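Local coordinates for protein vacuolar aminopeptidase 1 (Saccharomyces cerevisiae, PDB 5JGF) that removes single amino acids, preferably neutral or hydrophobic ones, from the N-termini of peptides as a zinc-dependent, dodecameric vacuolar aminopeptidase, at residues S45-Q51 / R319-A323. Numbering follows the deposited sequence.
Sequences SEKSNWQ and RSSSA
A cation-pi stack of Arg319 on Trp50 ties helix 312-324 to the loop between strands 42-43 and 58-65, beside the 42-43 edge of the large mixed sheet. The guanidinium lies flat on one face of the indole, planes 26° apart; Arg319 CZ stands 3.9 Å from the centroid of the five-membered ring, while Arg319 CD rests over the six-membered ring in a CH-pi contact. With the chain bent at chi3 (68°), the guanidinium lies over the indole and its NH1 and NH2 edge faces the type I turn of Ser45 to Ser48. NH1 (3.0 Å) and NH2 (3.1 Å) of Arg319 both donate to Glu46 O. This oxygen lies in the guanidinium plane, but only NH1 meets it on a lone pair; NH2 comes in from above the carbonyl plane. Trp50 NE1 donates to Ser45 O (2.9 Å, 164°), an acceptor nearly in the indole plane, which helps to hold the ring's rotation. Two waters extend the grip: one joins Arg319 NH1 to Glu46 OE2, the other Arg319 NE to Trp50 N. The Glu46 carboxylate has its salt bridge with Arg65 of strand 58-65 and reaches Arg319 through water. Beyond the stack, Ser320 OG sits at the indole edge, 3.9 Å from Trp50 CZ3, though its hydrogen bond goes back to Val316 O. Ala323 CB packs against Trp50 O, and Gln51 NE2 reaches Ser322 O by a weak bond (3.3 Å) that a third water doubles. Thr333 of a neighbouring subunit packs on Arg319, and Asn337 of that subunit is hydrogen-bonded to Lys47 O. Far from the zinc ions, this is structural packing: an arginine that lays one face on an indole and turns its edge to a turn carbonyl, a cation-pi stack joining helix and loop beside a subunit interface.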
loop_
_atom_site.group_PDB
_atom_site.type_symbol
_atom_site.label_atom_id
_atom_site.label_comp_id
_atom_site.label_asym_id
_atom_site.label_seq_id
_atom_site.Cartn_x
_atom_site.Cartn_y
_atom_site.Cartn_z
ATOM N N SER D 45 1.707 -63.295 -11.754
ATOM C CA SER D 45 1.451 -62.213 -12.698
ATOM C C SER D 45 -0.009 -61.784 -12.649
ATOM O O SER D 45 -0.907 -62.622 -12.619
ATOM C CB SER D 45 1.790 -62.657 -14.121
ATOM O OG SER D 45 1.411 -61.662 -15.052
ATOM N N GLU D 46 -0.241 -60.475 -12.641
ATOM C CA GLU D 46 -1.597 -59.941 -12.616
ATOM C C GLU D 46 -2.362 -60.289 -13.886
ATOM O O GLU D 46 -3.588 -60.352 -13.883
ATOM C CB GLU D 46 -1.577 -58.418 -12.510
ATOM C CG GLU D 46 -1.550 -57.850 -11.125
ATOM C CD GLU D 46 -2.054 -56.419 -11.125
ATOM O OE1 GLU D 46 -1.519 -55.598 -11.902
ATOM O OE2 GLU D 46 -2.989 -56.122 -10.358
ATOM N N LYS D 47 -1.628 -60.499 -14.974
ATOM C CA LYS D 47 -2.235 -60.789 -16.267
ATOM C C LYS D 47 -2.783 -62.198 -16.466
ATOM O O LYS D 47 -3.372 -62.491 -17.505
ATOM C CB LYS D 47 -1.240 -60.461 -17.380
ATOM C CG LYS D 47 -0.983 -58.970 -17.549
ATOM C CD LYS D 47 0.052 -58.708 -18.629
ATOM C CE LYS D 47 0.161 -57.225 -18.940
ATOM N NZ LYS D 47 0.458 -56.431 -17.718
ATOM N N SER D 48 -2.591 -63.069 -15.483
ATOM C CA SER D 48 -3.097 -64.436 -15.573
ATOM C C SER D 48 -4.002 -64.729 -14.385
ATOM O O SER D 48 -3.802 -64.186 -13.301
ATOM C CB SER D 48 -1.939 -65.436 -15.587
ATOM O OG SER D 48 -1.112 -65.246 -16.722
ATOM N N ASN D 49 -4.996 -65.586 -14.586
ATOM C CA ASN D 49 -5.907 -65.942 -13.507
ATOM C C ASN D 49 -5.145 -66.777 -12.479
ATOM O O ASN D 49 -4.349 -67.639 -12.839
ATOM C CB ASN D 49 -7.105 -66.717 -14.060
ATOM C CG ASN D 49 -8.009 -67.239 -12.969
ATOM O OD1 ASN D 49 -7.710 -68.245 -12.338
ATOM N ND2 ASN D 49 -9.115 -66.548 -12.731
ATOM N N TRP D 50 -5.389 -66.516 -11.199
ATOM C CA TRP D 50 -4.681 -67.218 -10.136
ATOM C C TRP D 50 -5.328 -68.509 -9.634
ATOM O O TRP D 50 -4.799 -69.149 -8.724
ATOM C CB TRP D 50 -4.477 -66.277 -8.946
ATOM C CG TRP D 50 -3.637 -65.065 -9.251
ATOM C CD1 TRP D 50 -2.924 -64.819 -10.391
ATOM C CD2 TRP D 50 -3.391 -63.956 -8.378
ATOM N NE1 TRP D 50 -2.246 -63.626 -10.280
ATOM C CE2 TRP D 50 -2.515 -63.076 -9.055
ATOM C CE3 TRP D 50 -3.825 -63.621 -7.087
ATOM C CZ2 TRP D 50 -2.064 -61.879 -8.482
ATOM C CZ3 TRP D 50 -3.374 -62.429 -6.517
ATOM C CH2 TRP D 50 -2.503 -61.575 -7.218
ATOM N N GLN D 51 -6.454 -68.895 -10.222
ATOM C CA GLN D 51 -7.154 -70.101 -9.786
ATOM C C GLN D 51 -6.235 -71.318 -9.703
ATOM O O GLN D 51 -6.325 -72.096 -8.756
ATOM C CB GLN D 51 -8.329 -70.405 -10.720
ATOM C CG GLN D 51 -9.408 -71.292 -10.113
ATOM C CD GLN D 51 -10.161 -70.608 -8.987
ATOM O OE1 GLN D 51 -10.683 -69.503 -9.144
ATOM N NE2 GLN D 51 -10.235 -71.281 -7.838
ATOM N N ARG D 319 -8.863 -61.963 -5.460
ATOM C CA ARG D 319 -8.335 -63.011 -6.330
ATOM C C ARG D 319 -7.851 -64.216 -5.528
ATOM O O ARG D 319 -8.089 -65.366 -5.909
ATOM C CB ARG D 319 -7.179 -62.467 -7.175
ATOM C CG ARG D 319 -7.573 -61.311 -8.076
ATOM C CD ARG D 319 -6.393 -60.754 -8.859
ATOM N NE ARG D 319 -5.893 -61.699 -9.852
ATOM C CZ ARG D 319 -5.257 -61.344 -10.962
ATOM N NH1 ARG D 319 -5.042 -60.061 -11.229
ATOM N NH2 ARG D 319 -4.838 -62.272 -11.811
ATOM N N SER D 320 -7.170 -63.944 -4.421
ATOM C CA SER D 320 -6.641 -64.998 -3.561
ATOM C C SER D 320 -7.750 -65.823 -2.924
ATOM O O SER D 320 -7.734 -67.054 -2.993
ATOM C CB SER D 320 -5.758 -64.387 -2.468
ATOM O OG SER D 320 -4.592 -63.816 -3.032
ATOM N N SER D 321 -8.711 -65.142 -2.307
ATOM C CA SER D 321 -9.821 -65.819 -1.654
ATOM C C SER D 321 -10.644 -66.629 -2.655
ATOM O O SER D 321 -11.211 -67.664 -2.305
ATOM C CB SER D 321 -10.713 -64.804 -0.925
ATOM O OG SER D 321 -11.265 -63.850 -1.813
ATOM N N SER D 322 -10.699 -66.165 -3.902
ATOM C CA SER D 322 -11.448 -66.872 -4.938
ATOM C C SER D 322 -10.737 -68.150 -5.368
ATOM O O SER D 322 -11.365 -69.194 -5.516
ATOM C CB SER D 322 -11.663 -65.976 -6.162
ATOM O OG SER D 322 -12.608 -64.958 -5.885
ATOM N N ALA D 323 -9.426 -68.067 -5.566
ATOM C CA ALA D 323 -8.643 -69.225 -5.990
ATOM C C ALA D 323 -8.436 -70.213 -4.846
ATOM O O ALA D 323 -8.363 -71.421 -5.053
ATOM C CB ALA D 323 -7.295 -68.763 -6.527
HETATM O O HOH W 1 -5.195 -57.419 -10.227
HETATM O O HOH W 2 -6.977 -64.277 -10.366
HETATM O O HOH W 3 -12.639 -71.676 -6.673
#